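Local coordinates for protein mnemiopsin 1 (Mnemiopsis leidyi, PDB 5VP3) that probably emits light when calcium ions bind its EF-hand loops, as a calcium-regulated photoprotein of a bioluminescent comb jelly, at residues M57-A69 / E147-Q159. Sequence-based numbering, arbitrary orientation.
Sequences MYWPDRMRQLVNA and ELKTMMKAFDVPQ. With CD (cadmium ion), chain C.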
loop_
_atom_site.group_PDB
_atom_site.type_symbol
_atom_site.label_atom_id
_atom_site.label_comp_id
_atom_site.label_asym_id
_atom_site.label_seq_id
_atom_site.Cartn_x
_atom_site.Cartn_y
_atom_site.Cartn_z
ATOM N N MET A 57 7.428 -5.208 -6.976
ATOM C CA MET A 57 6.548 -6.155 -7.652
ATOM C C MET A 57 6.818 -7.610 -7.286
ATOM O O MET A 57 6.016 -8.482 -7.644
ATOM C CB MET A 57 6.670 -5.956 -9.163
ATOM C CG MET A 57 6.195 -4.582 -9.592
ATOM S SD MET A 57 4.503 -4.198 -9.066
ATOM C CE MET A 57 3.687 -5.693 -9.611
ATOM N N TYR A 58 7.898 -7.893 -6.561
ATOM C CA TYR A 58 8.143 -9.245 -6.077
ATOM C C TYR A 58 7.007 -9.723 -5.169
ATOM O O TYR A 58 6.676 -10.919 -5.139
ATOM C CB TYR A 58 9.505 -9.262 -5.370
ATOM C CG TYR A 58 9.836 -10.464 -4.528
ATOM C CD1 TYR A 58 10.493 -11.549 -5.063
ATOM C CD2 TYR A 58 9.549 -10.484 -3.186
ATOM C CE1 TYR A 58 10.821 -12.643 -4.283
ATOM C CE2 TYR A 58 9.887 -11.568 -2.395
ATOM C CZ TYR A 58 10.518 -12.637 -2.955
ATOM O OH TYR A 58 10.844 -13.715 -2.183
ATOM N N TRP A 59 6.360 -8.819 -4.481
ATOM C CA TRP A 59 5.417 -9.238 -3.454
ATOM C C TRP A 59 4.065 -9.617 -4.046
ATOM O O TRP A 59 3.549 -10.707 -3.735
ATOM C CB TRP A 59 5.310 -8.130 -2.406
ATOM C CG TRP A 59 6.655 -7.943 -1.766
ATOM C CD1 TRP A 59 7.548 -6.966 -2.052
ATOM C CD2 TRP A 59 7.291 -8.800 -0.799
ATOM N NE1 TRP A 59 8.698 -7.143 -1.320
ATOM C CE2 TRP A 59 8.571 -8.263 -0.549
ATOM C CE3 TRP A 59 6.913 -9.970 -0.136
ATOM C CZ2 TRP A 59 9.454 -8.824 0.359
ATOM C CZ3 TRP A 59 7.801 -10.539 0.753
ATOM C CH2 TRP A 59 9.062 -9.950 0.999
ATOM N N PRO A 60 3.460 -8.774 -4.892
ATOM C CA PRO A 60 2.233 -9.211 -5.573
ATOM C C PRO A 60 2.473 -10.406 -6.441
ATOM O O PRO A 60 1.590 -11.254 -6.574
ATOM C CB PRO A 60 1.822 -7.998 -6.410
ATOM C CG PRO A 60 3.061 -7.113 -6.478
ATOM C CD PRO A 60 3.770 -7.362 -5.196
ATOM N N ASP A 61 3.661 -10.523 -7.031
ATOM C CA ASP A 61 3.927 -11.711 -7.823
ATOM C C ASP A 61 3.945 -12.950 -6.935
ATOM O O ASP A 61 3.497 -14.020 -7.362
ATOM C CB ASP A 61 5.233 -11.552 -8.616
ATOM C CG ASP A 61 5.532 -12.757 -9.486
ATOM O OD1 ASP A 61 4.860 -12.933 -10.538
ATOM O OD2 ASP A 61 6.417 -13.540 -9.086
ATOM N N ARG A 62 4.444 -12.838 -5.694
ATOM C CA ARG A 62 4.352 -13.986 -4.778
ATOM C C ARG A 62 2.900 -14.265 -4.379
ATOM O O ARG A 62 2.492 -15.424 -4.219
ATOM C CB ARG A 62 5.214 -13.741 -3.535
ATOM C CG ARG A 62 6.683 -14.087 -3.750
ATOM C CD ARG A 62 7.480 -13.955 -2.460
ATOM N NE ARG A 62 6.992 -14.857 -1.412
ATOM C CZ ARG A 62 7.411 -14.833 -0.147
ATOM N NH1 ARG A 62 8.327 -13.949 0.241
ATOM N NH2 ARG A 62 6.914 -15.694 0.735
ATOM N N MET A 63 2.099 -13.217 -4.235
ATOM C CA MET A 63 0.683 -13.412 -3.966
ATOM C C MET A 63 0.068 -14.247 -5.079
ATOM O O MET A 63 -0.576 -15.269 -4.817
ATOM C CB MET A 63 0.011 -12.038 -3.830
ATOM C CG MET A 63 -1.446 -12.050 -3.477
ATOM S SD MET A 63 -1.620 -12.693 -1.808
ATOM C CE MET A 63 -3.003 -13.798 -2.026
ATOM N N ARG A 64 0.347 -13.869 -6.337
ATOM C CA ARG A 64 -0.147 -14.593 -7.512
ATOM C C ARG A 64 0.203 -16.073 -7.448
ATOM O O ARG A 64 -0.616 -16.931 -7.802
ATOM C CB ARG A 64 0.453 -13.958 -8.776
ATOM C CG ARG A 64 0.132 -14.653 -10.075
ATOM C CD ARG A 64 0.812 -13.979 -11.255
ATOM N NE ARG A 64 2.233 -14.276 -11.329
ATOM C CZ ARG A 64 2.747 -15.386 -11.857
ATOM N NH1 ARG A 64 1.968 -16.307 -12.391
ATOM N NH2 ARG A 64 4.062 -15.568 -11.851
ATOM N N GLN A 65 1.414 -16.394 -6.984
ATOM C CA GLN A 65 1.847 -17.785 -6.971
ATOM C C GLN A 65 1.012 -18.624 -6.027
ATOM O O GLN A 65 0.806 -19.810 -6.287
ATOM C CB GLN A 65 3.301 -17.875 -6.552
ATOM C CG GLN A 65 4.292 -17.225 -7.530
ATOM C CD GLN A 65 5.719 -17.233 -7.007
ATOM O OE1 GLN A 65 6.172 -18.241 -6.445
ATOM N NE2 GLN A 65 6.446 -16.100 -7.178
ATOM N N LEU A 66 0.525 -18.028 -4.935
ATOM C CA LEU A 66 -0.131 -18.765 -3.864
ATOM C C LEU A 66 -1.618 -18.945 -4.075
ATOM O O LEU A 66 -2.259 -19.593 -3.263
ATOM C CB LEU A 66 0.073 -18.069 -2.540
ATOM C CG LEU A 66 1.506 -18.134 -2.057
ATOM C CD1 LEU A 66 1.669 -17.136 -0.998
ATOM C CD2 LEU A 66 1.842 -19.491 -1.517
ATOM N N VAL A 67 -2.190 -18.378 -5.124
ATOM C CA VAL A 67 -3.606 -18.504 -5.394
ATOM C C VAL A 67 -3.732 -18.887 -6.855
ATOM O O VAL A 67 -2.731 -19.045 -7.544
ATOM C CB VAL A 67 -4.388 -17.205 -5.092
ATOM C CG1 VAL A 67 -4.171 -16.766 -3.638
ATOM C CG2 VAL A 67 -3.990 -16.085 -6.041
ATOM N N ASN A 68 -4.968 -19.005 -7.333
ATOM C CA ASN A 68 -5.219 -19.268 -8.751
ATOM C C ASN A 68 -6.207 -18.215 -9.241
ATOM O O ASN A 68 -7.389 -18.475 -9.488
ATOM C CB ASN A 68 -5.699 -20.696 -8.967
ATOM C CG ASN A 68 -4.566 -21.696 -8.841
ATOM O OD1 ASN A 68 -3.614 -21.671 -9.629
ATOM N ND2 ASN A 68 -4.646 -22.565 -7.847
ATOM N N ALA A 69 -5.693 -17.004 -9.413
ATOM C CA ALA A 69 -6.514 -15.871 -9.791
ATOM C C ALA A 69 -6.609 -15.809 -11.296
ATOM O O ALA A 69 -5.785 -16.364 -12.023
ATOM C CB ALA A 69 -5.916 -14.576 -9.237
ATOM N N GLU A 147 -7.914 -16.901 3.372
ATOM C CA GLU A 147 -7.495 -16.048 2.264
ATOM C C GLU A 147 -6.598 -14.915 2.739
ATOM O O GLU A 147 -5.648 -14.552 2.033
ATOM C CB GLU A 147 -8.734 -15.569 1.499
ATOM C CG GLU A 147 -9.357 -16.750 0.730
ATOM C CD GLU A 147 -10.716 -16.454 0.093
ATOM O OE1 GLU A 147 -11.124 -17.165 -0.836
ATOM O OE2 GLU A 147 -11.409 -15.533 0.522
ATOM N N LEU A 148 -6.820 -14.380 3.946
ATOM C CA LEU A 148 -5.963 -13.275 4.386
ATOM C C LEU A 148 -4.603 -13.786 4.855
ATOM O O LEU A 148 -3.581 -13.123 4.639
ATOM C CB LEU A 148 -6.619 -12.463 5.503
ATOM C CG LEU A 148 -5.808 -11.251 5.962
ATOM C CD1 LEU A 148 -5.769 -10.160 4.843
ATOM C CD2 LEU A 148 -6.344 -10.689 7.272
ATOM N N LYS A 149 -4.582 -14.960 5.492
ATOM C CA LYS A 149 -3.328 -15.602 5.867
ATOM C C LYS A 149 -2.432 -15.812 4.644
ATOM O O LYS A 149 -1.214 -15.620 4.710
ATOM C CB LYS A 149 -3.611 -16.950 6.552
ATOM C CG LYS A 149 -4.135 -16.869 8.004
ATOM C CD LYS A 149 -4.769 -18.208 8.452
ATOM C CE LYS A 149 -3.749 -19.211 8.984
ATOM N NZ LYS A 149 -4.400 -20.507 9.318
ATOM N N THR A 150 -3.004 -16.268 3.541
ATOM C CA THR A 150 -2.201 -16.410 2.341
ATOM C C THR A 150 -1.499 -15.112 2.024
ATOM O O THR A 150 -0.306 -15.109 1.715
ATOM C CB THR A 150 -3.080 -16.868 1.203
ATOM O OG1 THR A 150 -3.651 -18.123 1.594
ATOM C CG2 THR A 150 -2.274 -17.026 -0.066
ATOM N N MET A 151 -2.207 -13.985 2.157
ATOM C CA MET A 151 -1.574 -12.699 1.909
ATOM C C MET A 151 -0.431 -12.444 2.877
ATOM O O MET A 151 0.577 -11.812 2.518
ATOM C CB MET A 151 -2.589 -11.563 2.013
ATOM C CG MET A 151 -1.997 -10.247 1.514
ATOM S SD MET A 151 -2.991 -8.752 1.748
ATOM C CE MET A 151 -2.588 -8.314 3.409
ATOM N N MET A 152 -0.602 -12.844 4.134
ATOM C CA MET A 152 0.474 -12.684 5.101
ATOM C C MET A 152 1.692 -13.501 4.685
ATOM O O MET A 152 2.828 -13.022 4.734
ATOM C CB MET A 152 -0.001 -13.118 6.484
ATOM C CG MET A 152 -1.209 -12.345 7.007
ATOM S SD MET A 152 -0.768 -10.609 7.008
ATOM C CE MET A 152 -2.312 -9.778 7.362
ATOM N N LYS A 153 1.461 -14.732 4.251
ATOM C CA LYS A 153 2.554 -15.596 3.840
ATOM C C LYS A 153 3.309 -14.993 2.665
ATOM O O LYS A 153 4.540 -14.954 2.662
ATOM C CB LYS A 153 1.987 -16.965 3.486
ATOM C CG LYS A 153 2.929 -17.916 2.793
ATOM C CD LYS A 153 2.307 -19.312 2.773
ATOM C CE LYS A 153 3.097 -20.269 1.892
ATOM N NZ LYS A 153 2.538 -21.652 1.956
ATOM N N ALA A 154 2.579 -14.499 1.661
ATOM C CA ALA A 154 3.220 -13.851 0.523
ATOM C C ALA A 154 4.046 -12.656 0.953
ATOM O O ALA A 154 5.048 -12.327 0.305
ATOM C CB ALA A 154 2.168 -13.403 -0.488
ATOM N N PHE A 155 3.649 -11.984 2.028
ATOM C CA PHE A 155 4.379 -10.804 2.468
ATOM C C PHE A 155 5.381 -11.077 3.584
ATOM O O PHE A 155 5.893 -10.123 4.170
ATOM C CB PHE A 155 3.414 -9.729 2.924
ATOM C CG PHE A 155 2.898 -8.906 1.816
ATOM C CD1 PHE A 155 3.692 -7.928 1.233
ATOM C CD2 PHE A 155 1.632 -9.114 1.345
ATOM C CE1 PHE A 155 3.213 -7.164 0.210
ATOM C CE2 PHE A 155 1.135 -8.355 0.327
ATOM C CZ PHE A 155 1.924 -7.380 -0.252
ATOM N N ASP A 156 5.663 -12.337 3.910
ATOM C CA ASP A 156 6.591 -12.633 5.006
ATOM C C ASP A 156 6.125 -11.993 6.310
ATOM O O ASP A 156 6.932 -11.518 7.110
ATOM C CB ASP A 156 8.017 -12.168 4.698
ATOM C CG ASP A 156 8.705 -13.034 3.682
ATOM O OD1 ASP A 156 8.094 -14.049 3.268
ATOM O OD2 ASP A 156 9.854 -12.691 3.307
ATOM N N VAL A 157 4.815 -11.936 6.500
ATOM C CA VAL A 157 4.234 -11.617 7.802
ATOM C C VAL A 157 3.823 -12.956 8.400
ATOM O O VAL A 157 3.362 -13.842 7.658
ATOM C CB VAL A 157 3.042 -10.651 7.683
ATOM C CG1 VAL A 157 2.498 -10.302 9.049
ATOM C CG2 VAL A 157 3.446 -9.385 6.933
ATOM N N PRO A 158 4.001 -13.168 9.707
ATOM C CA PRO A 158 3.589 -14.443 10.309
ATOM C C PRO A 158 2.084 -14.619 10.201
ATOM O O PRO A 158 1.317 -13.695 10.479
ATOM C CB PRO A 158 4.037 -14.311 11.769
ATOM C CG PRO A 158 4.948 -13.132 11.800
ATOM C CD PRO A 158 4.510 -12.231 10.716
ATOM N N GLN A 159 1.664 -15.827 9.812
ATOM C CA GLN A 159 0.267 -16.052 9.457
ATOM C C GLN A 159 -0.677 -15.786 10.628
ATOM O O GLN A 159 -1.880 -15.607 10.409
ATOM C CB GLN A 159 0.095 -17.477 8.925
ATOM C CG GLN A 159 0.853 -17.694 7.637
ATOM C CD GLN A 159 0.401 -18.904 6.832
ATOM O OE1 GLN A 159 -0.724 -19.385 6.970
ATOM N NE2 GLN A 159 1.286 -19.397 5.970
HETATM CD CD CD C . -13.251 -15.980 -0.615
HETATM O O HOH W 1 -14.172 -17.209 1.608
#
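W59 and M63 bring the helix at 57-66 against A154 and F155 at the end of the helix at 147-154, the two axes passing 8.9 Å apart at 135° between their N-to-C directions. Each helix is the one that follows the metal loop of an EF-hand, so the contact joins two helix-loop-helix units and illustrates how a capped helix end can serve as a docking surface. The helix at 147-154 closes in a Schellman motif, with V157 N bonded to M152 O and D156, at positive phi, as the C-prime residue. The indole of W59 comes edge-on to this turn, with A154 O 3.0 Å from CE3, while CB rests 3.5 Å from CE1 of F155. Its five-membered ring and the F155 ring are nearly parallel, planes at 8°, but offset enough that little of one ring lies over the other. R62 crosses the same end. Its chain turns about the CG-CD bond (chi3 61°), laying one guanidinium face over A154 O and turning NH1 and NH2 end-on to D156, where both bond OD1 from the same face of the carboxylate, NH1 at 3.0 Å. An alanine here would probably leave the D156 carboxylate without its charged mate and strip the guanidinium from one side of A154 O, which the W59 edge would still meet. Farther along, packing is apolar: M63 SD lies 3.7 Å from M151 CA, and L66 CD1 meets A154 CB. M63 also touches L135, and F155 touches Y131, both on the helix at 123-135 that leads into the loop closed by E147. At the start of 147-159, E147 grips cadmium with both carboxylate oxygens, alongside D136, D140 and T142. Nearer the contact, T150 turns CG2 to the side opposite its own amide nitrogen, and this methyl reaches L66 CB at 3.6 Å.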